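Local atomic coordinates of hypothetical bacterial 6-phosphogluconolactonase (Bacteroides fragilis, PDB entry 3SCY), a protein that probably hydrolyses 6-phosphogluconolactone to 6-phosphogluconate, acting as a lactonase built on a seven-bladed beta-propeller. Residues A[156-161]-A[212-217]; A[101-106]-A[113-118]; A[150-155]-A[175-180]. All coordinates share one frame; numbering follows the deposited sequence.

Contact 1: A[156-161]-A[212-217]; sequences HLHCVR and GPRHLI
His158 meets Arg214, and Cys159 meets His215, across two strands that run side by side in the same sense, 157-161 and 213-217, with axes 14° apart and 5.5 Å from each other at closest approach. No backbone hydrogen bond joins them. Each is the first strand of its own four-stranded sheet, so this is the meeting of two adjacent propeller blades along their inner strands, and side chains do the work. Arg214 is drawn out along its chain, with CG anti to the backbone N (chi1 -169°), and lies across the imidazole of His158. Its CG sits over the middle of that ring in a CH-pi contact, 3.8 Å from the centroid, while the guanidinium beyond passes the ring obliquely, Arg214 NH2 coming to 3.4 Å from His158 CE1. A water ties the two polar ends together: it accepts from Arg214 NE at 2.9 Å and is bonded to His158 NE2 as well. A classic beta bulge at Arg214 and His215, opposite Ile228, accompanies this, and the ends of both side chains reach back to the first strand. His215 brings CD2, at its ring edge, to 3.5 Å from His158 O. Further on, Leu216 N makes a weak hydrogen bond to Cys159 SG. Arg161, folded at chi2 and chi3, gives NH1 to Leu216 O at 2.9 Å, the oxygen lying in the guanidinium plane. Glu230 and the carbonyl of Gly262 hold Arg214 from beyond the pair, and Asp263 takes His215 ND1. The chemistry is thus uneven: His158 O is buried without a hydrogen-bond partner in the model, facing the CD2-NE2 side of the His215 ring, whereas His158 NE2 also bonds an unidentified molecule, probably from the crystallisation liquor, which may mark a pocket near the propeller axis.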
loop_
_atom_site.group_PDB
_atom_site.type_symbol
_atom_site.label_atom_id
_atom_site.label_comp_id
_atom_site.label_asym_id
_atom_site.label_seq_id
_atom_site.Cartn_x
_atom_site.Cartn_y
_atom_site.Cartn_z
ATOM N N HIS A 156 -8.106 -1.316 14.018
ATOM C CA HIS A 156 -6.736 -1.178 13.535
ATOM C C HIS A 156 -6.851 -0.808 12.086
ATOM O O HIS A 156 -7.210 -1.645 11.268
ATOM C CB HIS A 156 -5.941 -2.478 13.747
ATOM C CG HIS A 156 -5.659 -2.825 15.184
ATOM N ND1 HIS A 156 -4.872 -2.016 15.983
ATOM C CD2 HIS A 156 -6.019 -3.922 15.900
ATOM C CE1 HIS A 156 -4.813 -2.619 17.169
ATOM N NE2 HIS A 156 -5.491 -3.763 17.169
ATOM N N LEU A 157 -6.618 0.455 11.767
ATOM C CA LEU A 157 -6.804 0.931 10.405
ATOM C C LEU A 157 -5.536 0.698 9.602
ATOM O O LEU A 157 -4.458 1.108 10.013
ATOM C CB LEU A 157 -7.249 2.403 10.442
ATOM C CG LEU A 157 -8.773 2.635 10.572
ATOM C CD1 LEU A 157 -9.454 2.410 9.233
ATOM C CD2 LEU A 157 -9.424 1.762 11.679
ATOM N N HIS A 158 -5.655 -0.022 8.473
ATOM C CA HIS A 158 -4.479 -0.479 7.746
ATOM C C HIS A 158 -4.385 -0.060 6.305
ATOM O O HIS A 158 -3.337 -0.294 5.686
ATOM C CB HIS A 158 -4.409 -2.020 7.792
ATOM C CG HIS A 158 -3.023 -2.539 8.017
ATOM N ND1 HIS A 158 -1.943 -2.077 7.282
ATOM C CD2 HIS A 158 -2.590 -3.478 8.889
ATOM C CE1 HIS A 158 -0.883 -2.706 7.774
ATOM N NE2 HIS A 158 -1.234 -3.585 8.712
ATOM N N CYS A 159 -5.448 0.550 5.757
ATOM C CA CYS A 159 -5.456 0.950 4.372
ATOM C C CYS A 159 -6.496 2.009 4.170
ATOM O O CYS A 159 -7.527 1.982 4.844
ATOM C CB CYS A 159 -5.730 -0.261 3.480
ATOM S SG CYS A 159 -5.424 0.018 1.713
ATOM N N VAL A 160 -6.212 2.979 3.308
ATOM C CA VAL A 160 -7.149 4.001 2.892
ATOM C C VAL A 160 -7.028 4.123 1.379
ATOM O O VAL A 160 -5.922 4.313 0.856
ATOM C CB VAL A 160 -6.984 5.373 3.607
ATOM C CG1 VAL A 160 -7.577 5.325 5.010
ATOM C CG2 VAL A 160 -5.523 5.828 3.643
ATOM N N ARG A 161 -8.140 3.923 0.661
ATOM C CA ARG A 161 -8.151 3.990 -0.798
ATOM C C ARG A 161 -9.251 4.862 -1.332
ATOM O O ARG A 161 -10.387 4.759 -0.885
ATOM C CB ARG A 161 -8.357 2.611 -1.441
ATOM C CG ARG A 161 -7.334 1.526 -1.087
ATOM C CD ARG A 161 -5.866 1.923 -1.382
ATOM N NE ARG A 161 -5.666 2.570 -2.680
ATOM C CZ ARG A 161 -5.560 1.931 -3.838
ATOM N NH1 ARG A 161 -5.618 0.604 -3.882
ATOM N NH2 ARG A 161 -5.395 2.613 -4.967
ATOM N N GLY A 212 -9.367 -10.001 9.394
ATOM C CA GLY A 212 -8.301 -9.019 9.567
ATOM C C GLY A 212 -7.964 -8.291 8.273
ATOM O O GLY A 212 -6.840 -8.414 7.779
ATOM N N PRO A 213 -8.932 -7.531 7.682
ATOM C CA PRO A 213 -8.671 -6.836 6.396
ATOM C C PRO A 213 -7.413 -5.998 6.418
ATOM O O PRO A 213 -7.213 -5.234 7.358
ATOM C CB PRO A 213 -9.902 -5.915 6.230
ATOM C CG PRO A 213 -10.942 -6.505 7.055
ATOM C CD PRO A 213 -10.305 -7.278 8.171
ATOM N N ARG A 214 -6.543 -6.158 5.404
ATOM C CA ARG A 214 -5.296 -5.425 5.413
ATOM C C ARG A 214 -5.280 -4.438 4.253
ATOM O O ARG A 214 -5.566 -3.264 4.484
ATOM C CB ARG A 214 -4.060 -6.360 5.406
ATOM C CG ARG A 214 -2.752 -5.609 5.693
ATOM C CD ARG A 214 -1.574 -6.581 5.794
ATOM N NE ARG A 214 -0.400 -5.906 6.368
ATOM C CZ ARG A 214 0.469 -5.185 5.660
ATOM N NH1 ARG A 214 0.353 -5.097 4.341
ATOM N NH2 ARG A 214 1.475 -4.568 6.265
ATOM N N HIS A 215 -4.951 -4.871 3.023
ATOM C CA HIS A 215 -4.859 -3.948 1.899
ATOM C C HIS A 215 -5.901 -4.236 0.850
ATOM O O HIS A 215 -6.266 -5.391 0.641
ATOM C CB HIS A 215 -3.454 -3.992 1.258
ATOM C CG HIS A 215 -2.388 -3.255 2.017
ATOM N ND1 HIS A 215 -1.076 -3.206 1.538
ATOM C CD2 HIS A 215 -2.440 -2.611 3.213
ATOM C CE1 HIS A 215 -0.398 -2.468 2.413
ATOM N NE2 HIS A 215 -1.165 -2.105 3.448
ATOM N N LEU A 216 -6.353 -3.192 0.167
ATOM C CA LEU A 216 -7.395 -3.223 -0.868
ATOM C C LEU A 216 -6.898 -2.603 -2.156
ATOM O O LEU A 216 -6.232 -1.554 -2.122
ATOM C CB LEU A 216 -8.613 -2.434 -0.367
ATOM C CG LEU A 216 -9.851 -2.393 -1.303
ATOM C CD1 LEU A 216 -10.613 -3.741 -1.301
ATOM C CD2 LEU A 216 -10.833 -1.312 -0.832
ATOM N N ILE A 217 -7.247 -3.243 -3.296
ATOM C CA ILE A 217 -6.898 -2.760 -4.623
ATOM C C ILE A 217 -8.117 -2.878 -5.531
ATOM O O ILE A 217 -9.065 -3.626 -5.231
ATOM C CB ILE A 217 -5.684 -3.457 -5.258
ATOM C CG1 ILE A 217 -5.975 -4.990 -5.372
ATOM C CG2 ILE A 217 -4.383 -3.169 -4.458
ATOM C CD1 ILE A 217 -5.011 -5.761 -6.238
HETATM O O HOH W 1 0.780 -5.975 9.053
#

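Contact 2: A[101-106]-A[113-118]; sequences DPCYLT and VTANYS
Asp101 and Ser118 close the open end of an antiparallel pair, Ser118 OG donating to Asp101 OD2 across a short 2.5 Å. The hydroxyl uses the anti lone pair of that oxygen, away from OD1. Beside it Tyr117 N bonds Asp101 O at 2.9 Å, from well above the carbonyl plane rather than along a lone pair. Deeper in, Cys103 N points almost straight down the carbonyl of Ala115, with the donor 2.8 Å from Ala115 O. Ala115 N in turn reaches Tyr104 O at 3.0 Å, and at the far end Thr106 and Val113 form a hydrogen-bonded pair, Thr106 N to Val113 O and Val113 N to Thr106 O, both 2.9 Å. Pro102 with Asn116, and Leu105 with Thr114, are the non-hydrogen-bonded pairs, and their side chains share one face. There Asn116 OD1 leans on Pro102 CB at 3.5 Å and is held in place by Thr114 OG1, which donates to it. On the other face the CB atoms of Tyr104 and Ala115 touch. Cys103 SG, placed between the backbone N and the carbonyl carbon (chi1 65°), packs 3.9 Å from Tyr117 CB. A second shell fixes these groups: Ser121 and Thr123 of the next strand bond Asn116 ND2, while Arg151 NH2 donates to the hydroxyl of Tyr117. The hairpin of strands 102-107 and 111-116 is the inner half of one propeller blade. Pro102, Leu105 and Thr114 turn toward the preceding blade, meeting strands 63-68 and 76-83. Tyr104 stacks on Tyr54 and meets His215 edge-to-face, and Cys103, Tyr104 and Thr106 lie against strand 157-162 of the blade that follows.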
loop_
_atom_site.group_PDB
_atom_site.type_symbol
_atom_site.label_atom_id
_atom_site.label_comp_id
_atom_site.label_asym_id
_atom_site.label_seq_id
_atom_site.Cartn_x
_atom_site.Cartn_y
_atom_site.Cartn_z
ATOM N N ASP A 101 0.696 4.853 15.128
ATOM C CA ASP A 101 1.182 3.942 14.095
ATOM C C ASP A 101 0.536 4.142 12.707
ATOM O O ASP A 101 -0.002 3.190 12.118
ATOM C CB ASP A 101 1.104 2.475 14.550
ATOM C CG ASP A 101 2.106 2.162 15.649
ATOM O OD1 ASP A 101 3.233 2.712 15.607
ATOM O OD2 ASP A 101 1.758 1.393 16.562
ATOM N N PRO A 102 0.678 5.351 12.127
ATOM C CA PRO A 102 0.210 5.555 10.739
ATOM C C PRO A 102 0.978 4.582 9.864
ATOM O O PRO A 102 2.197 4.493 9.985
ATOM C CB PRO A 102 0.508 7.035 10.473
ATOM C CG PRO A 102 1.674 7.348 11.422
ATOM C CD PRO A 102 1.361 6.554 12.657
ATOM N N CYS A 103 0.260 3.767 9.045
ATOM C CA CYS A 103 0.936 2.678 8.337
ATOM C C CYS A 103 0.594 2.620 6.859
ATOM O O CYS A 103 1.054 1.713 6.151
ATOM C CB CYS A 103 0.583 1.355 9.010
ATOM S SG CYS A 103 -1.180 0.938 8.887
ATOM N N TYR A 104 -0.209 3.558 6.388
ATOM C CA TYR A 104 -0.641 3.649 5.000
ATOM C C TYR A 104 -1.066 5.062 4.735
ATOM O O TYR A 104 -1.585 5.711 5.655
ATOM C CB TYR A 104 -1.829 2.704 4.711
ATOM C CG TYR A 104 -1.996 2.366 3.236
ATOM C CD1 TYR A 104 -2.737 3.189 2.384
ATOM C CD2 TYR A 104 -1.518 1.172 2.726
ATOM C CE1 TYR A 104 -2.924 2.866 1.036
ATOM C CE2 TYR A 104 -1.726 0.817 1.390
ATOM C CZ TYR A 104 -2.410 1.676 0.545
ATOM O OH TYR A 104 -2.648 1.292 -0.752
ATOM N N LEU A 105 -0.933 5.534 3.506
ATOM C CA LEU A 105 -1.468 6.861 3.208
ATOM C C LEU A 105 -1.889 6.946 1.743
ATOM O O LEU A 105 -1.441 6.143 0.896
ATOM C CB LEU A 105 -0.520 8.013 3.659
ATOM C CG LEU A 105 0.726 8.350 2.841
ATOM C CD1 LEU A 105 1.503 9.474 3.522
ATOM C CD2 LEU A 105 1.684 7.157 2.674
ATOM N N THR A 106 -2.837 7.855 1.447
ATOM C CA THR A 106 -3.282 8.057 0.075
ATOM C C THR A 106 -3.495 9.551 -0.145
ATOM O O THR A 106 -3.442 10.320 0.812
ATOM C CB THR A 106 -4.525 7.222 -0.281
ATOM O OG1 THR A 106 -4.608 7.198 -1.712
ATOM C CG2 THR A 106 -5.817 7.781 0.331
ATOM N N VAL A 113 -4.521 11.296 3.328
ATOM C CA VAL A 113 -5.261 10.573 4.357
ATOM C C VAL A 113 -4.360 9.447 4.863
ATOM O O VAL A 113 -3.763 8.766 4.039
ATOM C CB VAL A 113 -6.628 10.005 3.855
ATOM C CG1 VAL A 113 -7.402 9.368 4.995
ATOM C CG2 VAL A 113 -7.473 11.083 3.190
ATOM N N THR A 114 -4.250 9.259 6.180
ATOM C CA THR A 114 -3.504 8.147 6.764
ATOM C C THR A 114 -4.431 7.103 7.369
ATOM O O THR A 114 -5.494 7.442 7.915
ATOM C CB THR A 114 -2.519 8.614 7.863
ATOM O OG1 THR A 114 -3.238 9.155 8.969
ATOM C CG2 THR A 114 -1.511 9.607 7.359
ATOM N N ALA A 115 -3.929 5.866 7.450
ATOM C CA ALA A 115 -4.537 4.782 8.208
ATOM C C ALA A 115 -3.700 4.615 9.463
ATOM O O ALA A 115 -2.518 4.242 9.372
ATOM C CB ALA A 115 -4.564 3.500 7.392
ATOM N N ASN A 116 -4.288 4.883 10.645
ATOM C CA ASN A 116 -3.531 4.813 11.893
ATOM C C ASN A 116 -3.841 3.491 12.556
ATOM O O ASN A 116 -4.943 3.277 13.065
ATOM C CB ASN A 116 -3.838 6.011 12.804
ATOM C CG ASN A 116 -3.738 7.324 12.074
ATOM O OD1 ASN A 116 -2.871 7.522 11.206
ATOM N ND2 ASN A 116 -4.663 8.217 12.365
ATOM N N TYR A 117 -2.855 2.582 12.500
ATOM C CA TYR A 117 -3.029 1.210 12.970
ATOM C C TYR A 117 -3.348 1.126 14.450
ATOM O O TYR A 117 -4.283 0.426 14.852
ATOM C CB TYR A 117 -1.773 0.375 12.658
ATOM C CG TYR A 117 -1.930 -1.083 13.016
ATOM C CD1 TYR A 117 -2.506 -1.981 12.121
ATOM C CD2 TYR A 117 -1.584 -1.549 14.283
ATOM C CE1 TYR A 117 -2.673 -3.321 12.452
ATOM C CE2 TYR A 117 -1.753 -2.890 14.628
ATOM C CZ TYR A 117 -2.297 -3.768 13.703
ATOM O OH TYR A 117 -2.465 -5.095 14.020
ATOM N N SER A 118 -2.547 1.780 15.271
ATOM C CA SER A 118 -2.732 1.662 16.715
ATOM C C SER A 118 -3.711 2.698 17.260
ATOM O O SER A 118 -4.335 2.467 18.298
ATOM C CB SER A 118 -1.392 1.732 17.428
ATOM O OG SER A 118 -0.608 0.613 17.033
#

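Contact 3: A[150-155]-A[175-180]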
loop_
_atom_site.group_PDB
_atom_site.type_symbol
_atom_site.label_atom_id
_atom_site.label_comp_id
_atom_site.label_asym_id
_atom_site.label_seq_id
_atom_site.Cartn_x
_atom_site.Cartn_y
_atom_site.Cartn_z
ATOM N N GLU A 150 -5.758 -11.486 20.449
ATOM C CA GLU A 150 -4.576 -10.622 20.519
ATOM C C GLU A 150 -4.541 -9.563 19.417
ATOM O O GLU A 150 -3.943 -8.498 19.611
ATOM C CB GLU A 150 -3.296 -11.465 20.443
ATOM C CG GLU A 150 -2.750 -11.875 21.804
ATOM C CD GLU A 150 -3.572 -12.876 22.596
ATOM O OE1 GLU A 150 -3.866 -12.593 23.781
ATOM O OE2 GLU A 150 -3.908 -13.949 22.043
ATOM N N ARG A 151 -5.145 -9.851 18.259
ATOM C CA ARG A 151 -5.060 -8.913 17.153
ATOM C C ARG A 151 -6.281 -8.025 16.908
ATOM O O ARG A 151 -6.135 -7.028 16.198
ATOM C CB ARG A 151 -4.745 -9.692 15.863
ATOM C CG ARG A 151 -3.401 -10.438 15.873
ATOM C CD ARG A 151 -2.172 -9.530 15.921
ATOM N NE ARG A 151 -2.195 -8.441 14.928
ATOM C CZ ARG A 151 -1.753 -8.540 13.677
ATOM N NH1 ARG A 151 -1.262 -9.689 13.226
ATOM N NH2 ARG A 151 -1.798 -7.489 12.865
ATOM N N GLN A 152 -7.459 -8.353 17.468
ATOM C CA GLN A 152 -8.679 -7.584 17.176
ATOM C C GLN A 152 -9.382 -7.083 18.446
ATOM O O GLN A 152 -10.605 -7.147 18.540
ATOM C CB GLN A 152 -9.637 -8.441 16.321
ATOM C CG GLN A 152 -9.023 -8.937 15.005
ATOM C CD GLN A 152 -9.983 -9.750 14.173
ATOM O OE1 GLN A 152 -10.436 -10.831 14.574
ATOM N NE2 GLN A 152 -10.312 -9.257 12.989
ATOM N N THR A 153 -8.610 -6.528 19.390
ATOM C CA THR A 153 -9.136 -6.009 20.665
ATOM C C THR A 153 -9.716 -4.604 20.474
ATOM O O THR A 153 -10.389 -4.087 21.364
ATOM C CB THR A 153 -8.017 -5.988 21.725
ATOM O OG1 THR A 153 -7.016 -5.055 21.321
ATOM C CG2 THR A 153 -7.379 -7.351 21.930
HETATM N N MSE A 154 -9.445 -3.992 19.305
HETATM C CA MSE A 154 -9.833 -2.620 18.971
HETATM C C MSE A 154 -9.732 -2.405 17.474
HETATM O O MSE A 154 -9.093 -3.218 16.802
HETATM C CB MSE A 154 -8.892 -1.615 19.688
HETATM C CG MSE A 154 -7.414 -1.913 19.455
HETATM SE SE MSE A 154 -6.143 -0.629 20.160
HETATM C CE MSE A 154 -6.948 -0.235 21.911
ATOM N N PRO A 155 -10.237 -1.279 16.926
ATOM C CA PRO A 155 -10.022 -1.030 15.490
ATOM C C PRO A 155 -8.527 -0.853 15.186
ATOM O O PRO A 155 -7.759 -0.370 16.030
ATOM C CB PRO A 155 -10.807 0.264 15.229
ATOM C CG PRO A 155 -11.777 0.353 16.365
ATOM C CD PRO A 155 -11.027 -0.190 17.538
ATOM N N GLY A 175 -8.936 -4.657 12.760
ATOM C CA GLY A 175 -9.473 -4.972 14.071
ATOM C C GLY A 175 -10.944 -5.307 14.150
ATOM O O GLY A 175 -11.352 -6.017 15.073
ATOM N N THR A 176 -11.760 -4.776 13.227
ATOM C CA THR A 176 -13.207 -5.009 13.327
ATOM C C THR A 176 -13.782 -5.763 12.124
ATOM O O THR A 176 -15.005 -5.882 12.042
ATOM C CB THR A 176 -13.955 -3.685 13.534
ATOM O OG1 THR A 176 -13.890 -2.924 12.329
ATOM C CG2 THR A 176 -13.413 -2.882 14.706
ATOM N N ASP A 177 -12.922 -6.265 11.198
ATOM C CA ASP A 177 -13.386 -7.019 10.015
ATOM C C ASP A 177 -14.344 -6.177 9.155
ATOM O O ASP A 177 -15.332 -6.688 8.637
ATOM C CB ASP A 177 -14.042 -8.356 10.435
ATOM C CG ASP A 177 -13.023 -9.296 11.037
ATOM O OD1 ASP A 177 -11.936 -9.454 10.439
ATOM O OD2 ASP A 177 -13.302 -9.863 12.110
ATOM N N GLN A 178 -14.032 -4.907 8.993
ATOM C CA GLN A 178 -14.856 -3.999 8.205
ATOM C C GLN A 178 -14.032 -3.167 7.261
ATOM O O GLN A 178 -12.856 -2.920 7.502
ATOM C CB GLN A 178 -15.659 -3.042 9.118
ATOM C CG GLN A 178 -16.760 -3.717 9.922
ATOM C CD GLN A 178 -17.413 -2.739 10.867
ATOM O OE1 GLN A 178 -16.793 -2.199 11.788
ATOM N NE2 GLN A 178 -18.692 -2.517 10.671
ATOM N N ILE A 179 -14.667 -2.728 6.183
ATOM C CA ILE A 179 -14.173 -1.734 5.255
ATOM C C ILE A 179 -15.114 -0.537 5.456
ATOM O O ILE A 179 -16.284 -0.608 5.068
ATOM C CB ILE A 179 -14.110 -2.207 3.789
ATOM C CG1 ILE A 179 -13.220 -3.470 3.653
ATOM C CG2 ILE A 179 -13.585 -1.062 2.894
ATOM C CD1 ILE A 179 -13.430 -4.270 2.321
ATOM N N HIS A 180 -14.620 0.519 6.105
ATOM C CA HIS A 180 -15.391 1.738 6.362
ATOM C C HIS A 180 -15.519 2.555 5.074
ATOM O O HIS A 180 -14.577 2.612 4.286
ATOM C CB HIS A 180 -14.736 2.556 7.477
ATOM C CG HIS A 180 -14.598 1.783 8.744
ATOM N ND1 HIS A 180 -15.677 1.610 9.613
ATOM C CD2 HIS A 180 -13.507 1.180 9.268
ATOM C CE1 HIS A 180 -15.208 0.878 10.613
ATOM N NE2 HIS A 180 -13.909 0.606 10.461
#
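A loop-to-turn contact joins Gln152 and Pro155, in the link leading into strand 157-162, to Gly175, Thr176 and Asp177, in the turn between the second and third strands of the blade that strand begins. The backbones come close at Gly175, whose CA makes a CA-H...O contact with O of Met154 (selenomethionine) at 3.3 Å; lacking a side chain, it lets the loop press in, and Gln152 CB rests 3.2 Å from Gly175 O. Pro155 lies obliquely against Thr176, with CG 4.0 Å from the methyl CG2. The side chain of Gln152 runs extended beyond CG and crosses the Asp177 side chain at about a right angle, the amide and carboxylate planes 74° apart. The resulting hydrogen bond, Gln152 NE2 to Asp177 OD1 at 3.0 Å, is bent and weak. Asp177 opens a G1 beta bulge with Gln178, opposite Asp173, and takes the positive phi (59°) of its first position. Both ends of the polar pair have further partners: Leu174 O and Asp148 N for the Gln152 amide, Gly210 N and Gly212 N for the carboxylate. The chemistry implies a polar network, in which one carboxylate links the entry loop, this turn and the chain leading to the next blade.

From the N terminus, contact 2 comes first and is local, closing the hairpin 102-116 within one blade before the others open. Contacts 3 and 1 then start back to back, at 150-155 and 156-161, and cross: the loop of contact 3 closes at 175-180, inside the next blade, while that of contact 1 runs on to 212-217, in the blade after it. Three consecutive blades are thereby tied. Tyr117 of contact 2 receives His156 ND1 of contact 1 on its carbonyl, and contact 3 has its own bonds to contacts 1 and 2, so hydrogen bonds join each contact to another.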